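Local coordinates for lipoprotein (PDB 4JG9) that is of unknown function but, as a putative lipoprotein with a DUF4871 domain, is probably tethered to the cell envelope and may bind lipid, at residues Val53-Thr58 / Leu109-Val114; Pro59-Ile62 / Pro67-Gly70; Thr132-Asp137 / Asn141-Thr146. One frame throughout, in Å; residues are numbered along the deposited sequence.

Interaction 1: residues Val53-Thr58 / Leu109-Val114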
# COMPACT_ATOMS: atom_id res chain seq x y z
N VAL A 53 -10.70 15.11 13.83
CA VAL A 53 -11.07 13.77 14.22
C VAL A 53 -11.26 13.72 15.73
O VAL A 53 -10.42 14.22 16.48
CB VAL A 53 -10.03 12.72 13.75
CG1 VAL A 53 -10.27 11.37 14.42
CG2 VAL A 53 -10.05 12.60 12.23
N ASN A 54 -12.36 13.14 16.16
CA ASN A 54 -12.59 12.97 17.57
C ASN A 54 -12.13 11.57 17.85
O ASN A 54 -12.72 10.61 17.37
CB ASN A 54 -14.07 13.14 17.88
CG ASN A 54 -14.38 13.06 19.36
OD1 ASN A 54 -13.48 13.14 20.20
ND2 ASN A 54 -15.65 12.91 19.69
N TRP A 55 -11.08 11.43 18.64
CA TRP A 55 -10.49 10.13 18.84
C TRP A 55 -11.19 9.31 19.90
O TRP A 55 -10.68 9.07 20.97
CB TRP A 55 -8.99 10.24 19.09
CG TRP A 55 -8.25 10.45 17.82
CD1 TRP A 55 -7.82 11.63 17.31
CD2 TRP A 55 -7.88 9.45 16.87
NE1 TRP A 55 -7.20 11.43 16.11
CE2 TRP A 55 -7.22 10.10 15.82
CE3 TRP A 55 -8.04 8.07 16.81
CZ2 TRP A 55 -6.73 9.42 14.72
CZ3 TRP A 55 -7.55 7.40 15.73
CH2 TRP A 55 -6.90 8.06 14.70
N GLU A 56 -12.40 8.90 19.55
CA GLU A 56 -13.22 8.06 20.38
C GLU A 56 -13.94 7.12 19.44
O GLU A 56 -14.26 7.49 18.32
CB GLU A 56 -14.22 8.93 21.13
CG GLU A 56 -14.98 8.22 22.23
CD GLU A 56 -15.90 9.15 22.98
OE1 GLU A 56 -15.62 10.36 23.04
OE2 GLU A 56 -16.91 8.67 23.52
N GLU A 57 -14.20 5.90 19.90
CA GLU A 57 -14.91 4.93 19.08
C GLU A 57 -16.26 5.49 18.67
O GLU A 57 -16.95 6.09 19.50
CB GLU A 57 -15.11 3.63 19.86
CG GLU A 57 -15.91 2.59 19.11
CD GLU A 57 -16.14 1.33 19.93
OE1 GLU A 57 -15.94 0.22 19.41
OE2 GLU A 57 -16.54 1.46 21.11
N THR A 58 -16.60 5.36 17.39
CA THR A 58 -17.90 5.79 16.89
C THR A 58 -19.00 4.95 17.54
O THR A 58 -18.88 3.72 17.63
CB THR A 58 -17.98 5.63 15.36
OG1 THR A 58 -17.04 6.51 14.74
CG2 THR A 58 -19.34 5.99 14.85
N LEU A 109 -5.50 5.36 9.52
CA LEU A 109 -4.39 5.81 10.34
C LEU A 109 -4.67 5.53 11.80
O LEU A 109 -5.77 5.76 12.30
CB LEU A 109 -4.13 7.31 10.17
CG LEU A 109 -3.55 7.68 8.80
CD1 LEU A 109 -4.63 8.30 7.92
CD2 LEU A 109 -2.35 8.60 8.95
N LYS A 110 -3.66 5.02 12.49
CA LYS A 110 -3.79 4.78 13.90
C LYS A 110 -3.73 6.11 14.63
O LYS A 110 -3.20 7.10 14.12
CB LYS A 110 -2.67 3.86 14.39
CG LYS A 110 -2.96 3.23 15.74
CD LYS A 110 -1.91 2.25 16.14
CE LYS A 110 -2.33 1.60 17.45
NZ LYS A 110 -1.32 0.63 17.96
N GLN A 111 -4.31 6.13 15.82
CA GLN A 111 -4.23 7.30 16.68
C GLN A 111 -2.77 7.63 16.92
O GLN A 111 -1.97 6.74 17.21
CB GLN A 111 -4.91 7.03 18.00
CG GLN A 111 -5.06 8.24 18.85
CD GLN A 111 -5.78 7.92 20.13
OE1 GLN A 111 -5.85 6.75 20.53
NE2 GLN A 111 -6.33 8.93 20.78
N GLY A 112 -2.41 8.90 16.72
CA GLY A 112 -1.04 9.34 16.94
C GLY A 112 -0.09 9.06 15.79
O GLY A 112 1.12 9.25 15.91
N SER A 113 -0.63 8.62 14.66
CA SER A 113 0.18 8.27 13.50
C SER A 113 -0.02 9.25 12.35
O SER A 113 -1.10 9.81 12.18
CB SER A 113 -0.17 6.84 13.06
OG SER A 113 0.48 6.50 11.85
N VAL A 114 1.04 9.46 11.56
CA VAL A 114 0.92 10.23 10.32
C VAL A 114 1.19 9.30 9.15
O VAL A 114 1.42 9.74 8.02
CB VAL A 114 1.90 11.43 10.29
CG1 VAL A 114 1.53 12.44 11.36
CG2 VAL A 114 3.34 10.95 10.46
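Trp55 and Gln111 make almost the whole of this contact, and they do so by Gln111 packing over one face of the indole. Gln111 CA sits over the six-membered ring in a CH-pi contact, 3.6 Å from the ring centroid, while CB and CG run back across the same face toward the five-membered ring. Because CG is anti to the backbone N (chi1 -171°) and the chain beyond it stays extended, the carboxamide ends alongside Trp55 CB, with Gln111 NE2 3.4 Å from that carbon. The amide plane is turned only 15° from the indole plane, and the two side chains run past each other in opposite directions. A broad, flat indole suits this place, since an extended, largely aliphatic glutamine chain can lie across it. Its opposite face is taken by Val53, whose CG1 stands 3.5 Å above the ring plane.

At the ring edge Leu109 O lies in the indole plane, 3.5 Å from Trp55 CH2; no polar bond links the segments. Each segment is shaped by its own turn: Trp55 centres an inverse gamma turn, and Lys110 to Ser113 form a type II turn closed by Ser113 N to Lys110 O (3.0 Å), with Gly112 suited to its positive phi.

Trp55 also reaches Leu154 and Val156, so the loop before strand 60-63 lies against the end of strand 102-110 and its partner 153-161, in the other sheet.

Interaction 2: residues Pro59-Ile62 / Pro67-Gly70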
# COMPACT_ATOMS: atom_id res chain seq x y z
N PRO A 59 -20.04 5.60 18.07
CA PRO A 59 -21.08 4.83 18.77
C PRO A 59 -21.90 3.95 17.83
O PRO A 59 -22.09 4.29 16.65
CB PRO A 59 -21.98 5.92 19.38
CG PRO A 59 -21.74 7.12 18.57
CD PRO A 59 -20.29 7.05 18.14
N SER A 60 -22.36 2.80 18.32
CA SER A 60 -23.20 1.92 17.53
C SER A 60 -24.62 2.46 17.45
O SER A 60 -25.10 3.12 18.37
CB SER A 60 -23.24 0.52 18.14
OG SER A 60 -21.95 -0.05 18.24
N PHE A 61 -25.32 2.12 16.37
CA PHE A 61 -26.73 2.47 16.23
C PHE A 61 -27.42 1.34 15.50
O PHE A 61 -26.78 0.54 14.79
CB PHE A 61 -26.91 3.80 15.48
CG PHE A 61 -26.41 3.77 14.07
CD1 PHE A 61 -27.28 3.51 13.02
CD2 PHE A 61 -25.08 4.02 13.78
CE1 PHE A 61 -26.83 3.48 11.71
CE2 PHE A 61 -24.62 3.99 12.47
CZ PHE A 61 -25.49 3.72 11.43
N ILE A 62 -28.74 1.32 15.60
CA ILE A 62 -29.55 0.28 14.99
C ILE A 62 -30.18 0.75 13.70
O ILE A 62 -30.83 1.80 13.65
CB ILE A 62 -30.69 -0.18 15.93
CG1 ILE A 62 -30.12 -0.74 17.23
CG2 ILE A 62 -31.53 -1.24 15.24
CD1 ILE A 62 -29.38 -2.07 17.06
N PRO A 67 -27.12 -3.96 14.54
CA PRO A 67 -26.12 -2.99 14.98
C PRO A 67 -25.15 -2.56 13.89
O PRO A 67 -24.64 -3.38 13.15
CB PRO A 67 -25.40 -3.72 16.10
CG PRO A 67 -25.64 -5.16 15.85
CD PRO A 67 -26.99 -5.25 15.22
N LEU A 68 -24.89 -1.26 13.83
CA LEU A 68 -24.02 -0.68 12.81
C LEU A 68 -23.06 0.33 13.39
O LEU A 68 -23.35 0.98 14.38
CB LEU A 68 -24.87 0.00 11.75
CG LEU A 68 -25.05 -0.67 10.39
CD1 LEU A 68 -25.28 -2.16 10.52
CD2 LEU A 68 -26.19 -0.02 9.64
N LYS A 69 -21.89 0.47 12.77
CA LYS A 69 -20.94 1.49 13.15
C LYS A 69 -20.57 2.37 11.97
O LYS A 69 -20.24 1.88 10.90
CB LYS A 69 -19.69 0.90 13.78
CG LYS A 69 -19.79 0.74 15.27
CD LYS A 69 -18.43 0.62 15.92
CE LYS A 69 -18.56 0.24 17.38
NZ LYS A 69 -19.37 1.21 18.14
N GLY A 70 -20.63 3.67 12.16
CA GLY A 70 -20.27 4.60 11.11
C GLY A 70 -21.12 5.85 11.19
O GLY A 70 -21.49 6.29 12.26
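Lys69 and Ser60 meet on one face of the hairpin, where Lys69 NZ donates to Ser60 OG at 2.9 Å. The lysine chain runs extended until its last torsion (chi4 -58°), which turns the ammonium toward Thr58 O, its strongest partner, as well as Ser60 OG. Ser60 OG is bonded to Asp79 too, so the small hydroxyl links a cation and a carboxylate.

Two backbone bonds hold Phe61 opposite Leu68 as an antiparallel hydrogen-bonded pair. Phe61 N donates a hydrogen bond to Leu68 O at 3.0 Å, in the carbonyl plane, and Leu68 N reaches Phe61 O at 2.8 Å with a more bent N-H...O angle of 143°.

On the other face, the Phe61 side chain stands between its own N and carbonyl carbon (chi1 63°), which lays the ring across Leu68. Leu68 CB makes a CH-pi contact over the ring face, offset toward the rim and 3.8 Å from Phe61 CZ. Back on the face of Ser60 and Lys69, Ile62 CD1 lies 4.4 Å from Pro67 CD; proline fits because this non-hydrogen-bonded pair asks for no N-H across the hairpin.

Strand 60-63 is outermost in a five-stranded antiparallel sheet within this chain; strand 66-69 separates it from strand 75-78, whose Ala76 touches both Phe61 and Leu68.

Interaction 3: residues Thr132-Asp137 / Asn141-Thr146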
# COMPACT_ATOMS: atom_id res chain seq x y z
N THR A 132 -11.29 -0.87 -3.57
CA THR A 132 -12.00 -2.05 -4.05
C THR A 132 -11.80 -2.19 -5.54
O THR A 132 -11.57 -1.19 -6.22
CB THR A 132 -13.50 -1.95 -3.79
OG1 THR A 132 -14.03 -0.80 -4.48
CG2 THR A 132 -13.77 -1.83 -2.28
N SER A 133 -11.88 -3.42 -6.07
CA SER A 133 -11.76 -3.57 -7.52
C SER A 133 -13.08 -3.25 -8.17
O SER A 133 -13.15 -2.95 -9.37
CB SER A 133 -11.32 -4.97 -7.94
OG SER A 133 -12.25 -5.95 -7.54
N ASN A 134 -14.15 -3.30 -7.38
CA ASN A 134 -15.48 -3.06 -7.94
C ASN A 134 -15.95 -1.62 -7.76
O ASN A 134 -15.49 -0.90 -6.87
CB ASN A 134 -16.49 -4.02 -7.32
CG ASN A 134 -16.69 -3.76 -5.84
OD1 ASN A 134 -15.77 -3.95 -5.04
ND2 ASN A 134 -17.91 -3.37 -5.47
N THR A 135 -16.87 -1.21 -8.62
CA THR A 135 -17.41 0.14 -8.60
C THR A 135 -18.73 0.10 -7.86
O THR A 135 -19.57 -0.76 -8.16
CB THR A 135 -17.69 0.62 -10.03
OG1 THR A 135 -16.48 0.55 -10.81
CG2 THR A 135 -18.24 2.03 -10.04
N ILE A 136 -18.93 0.98 -6.89
CA ILE A 136 -20.21 1.05 -6.19
C ILE A 136 -21.02 2.23 -6.70
O ILE A 136 -20.48 3.10 -7.38
CB ILE A 136 -20.04 1.18 -4.66
CG1 ILE A 136 -19.52 2.57 -4.30
CG2 ILE A 136 -19.12 0.09 -4.10
CD1 ILE A 136 -19.46 2.83 -2.83
N ASP A 137 -22.31 2.24 -6.37
CA ASP A 137 -23.22 3.35 -6.69
C ASP A 137 -24.39 3.35 -5.70
O ASP A 137 -24.39 2.59 -4.74
CB ASP A 137 -23.71 3.25 -8.13
CG ASP A 137 -24.41 1.93 -8.43
OD1 ASP A 137 -25.01 1.32 -7.51
OD2 ASP A 137 -24.34 1.47 -9.59
N ASN A 141 -26.00 -0.68 -2.10
CA ASN A 141 -26.59 -0.94 -0.80
C ASN A 141 -25.66 -1.61 0.20
O ASN A 141 -25.39 -1.07 1.26
CB ASN A 141 -27.89 -1.73 -0.95
CG ASN A 141 -28.96 -0.93 -1.65
OD1 ASN A 141 -28.89 0.29 -1.73
ND2 ASN A 141 -29.95 -1.62 -2.18
N GLU A 142 -25.16 -2.80 -0.14
CA GLU A 142 -24.26 -3.51 0.76
C GLU A 142 -23.14 -4.25 0.04
O GLU A 142 -23.28 -4.67 -1.10
CB GLU A 142 -25.04 -4.45 1.68
CG GLU A 142 -25.51 -5.74 1.04
CD GLU A 142 -26.29 -6.61 1.99
OE1 GLU A 142 -27.02 -6.07 2.84
OE2 GLU A 142 -26.18 -7.84 1.88
N LEU A 143 -22.02 -4.42 0.73
CA LEU A 143 -20.82 -5.02 0.17
C LEU A 143 -19.91 -5.58 1.27
O LEU A 143 -19.56 -4.89 2.22
CB LEU A 143 -20.06 -3.98 -0.67
CG LEU A 143 -18.81 -4.47 -1.43
CD1 LEU A 143 -19.19 -5.38 -2.58
CD2 LEU A 143 -17.93 -3.32 -1.91
N PRO A 144 -19.51 -6.84 1.13
CA PRO A 144 -18.60 -7.47 2.11
C PRO A 144 -17.15 -7.11 1.83
O PRO A 144 -16.71 -7.20 0.70
CB PRO A 144 -18.82 -8.96 1.90
CG PRO A 144 -19.52 -9.11 0.60
CD PRO A 144 -19.85 -7.75 0.03
N LEU A 145 -16.45 -6.66 2.87
CA LEU A 145 -15.05 -6.30 2.75
C LEU A 145 -14.24 -7.02 3.81
O LEU A 145 -14.59 -7.01 5.00
CB LEU A 145 -14.88 -4.79 2.94
CG LEU A 145 -15.60 -3.91 1.92
CD1 LEU A 145 -15.38 -2.44 2.25
CD2 LEU A 145 -15.11 -4.24 0.53
N THR A 146 -13.14 -7.63 3.39
CA THR A 146 -12.26 -8.29 4.34
C THR A 146 -11.15 -7.33 4.76
O THR A 146 -10.40 -6.81 3.92
CB THR A 146 -11.68 -9.59 3.76
OG1 THR A 146 -12.76 -10.46 3.38
CG2 THR A 146 -10.81 -10.31 4.78
O HOH W 1 -25.63 1.90 -2.47
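Asp137 O and Asn141 N are joined through one water, which donates to the carbonyl at 2.7 Å and accepts from the amide at 2.6 Å, and farther along the backbones stand well apart, with Thr132 and Leu145 CA atoms 8.6 Å from each other. Side chains fill the interval. Leu143, its CG anti to the backbone N (chi1 -175°), reaches from strand 142-147 toward segment 132-137 and meets Asn134 coming the opposite way. Both leucine methyls lie near the carboxamide nitrogen, with Leu143 CD2 3.6 Å from Asn134 ND2. The same CD2 touches Ile136 CG2 at 4.2 Å, a branched chain that gives the leucine an apolar flank. Further on, Thr132 CG2 lies 3.9 Å from Leu145 CD2, the two side chains crossing at about a right angle. Threonine serves two purposes here: while CG2 packs, OG1 bonds back to Asn134 O at 2.8 Å, bracing the corner at Ser133 and Asn134, and is also bonded to Leu104 N.

The two strands belong to different sheets, 131-136 pairing with 102-110 and 142-147 with 88-94. Between these two segments the contact consists of side-chain packing, partly against the Asn134 carboxamide, plus one water bridge, a chemistry of sheet-to-sheet packing with little directional bonding.

Segment 53-58 runs straight on into 59-62, and interactions 1 and 2 touch in space: Lys69 NZ of the hairpin lies 2.6 Å from Thr58 O, a probable hydrogen bond, and Thr58 CG2 packs against Gly70 O at 3.4 Å. The hairpin is nested within the loop closed by interaction 1. Interaction 3 follows later in sequence and touches neither, with nearest atoms about 8 Å from interaction 2 and about 14 Å from interaction 1. Shared sheets connect them nonetheless: strands 60-63 and 142-147 are the two outermost strands of one sheet, while strands 102-110 and 131-136 are neighbours in the other. Interactions 1 and 3 lie on opposite sides of the chain's centre.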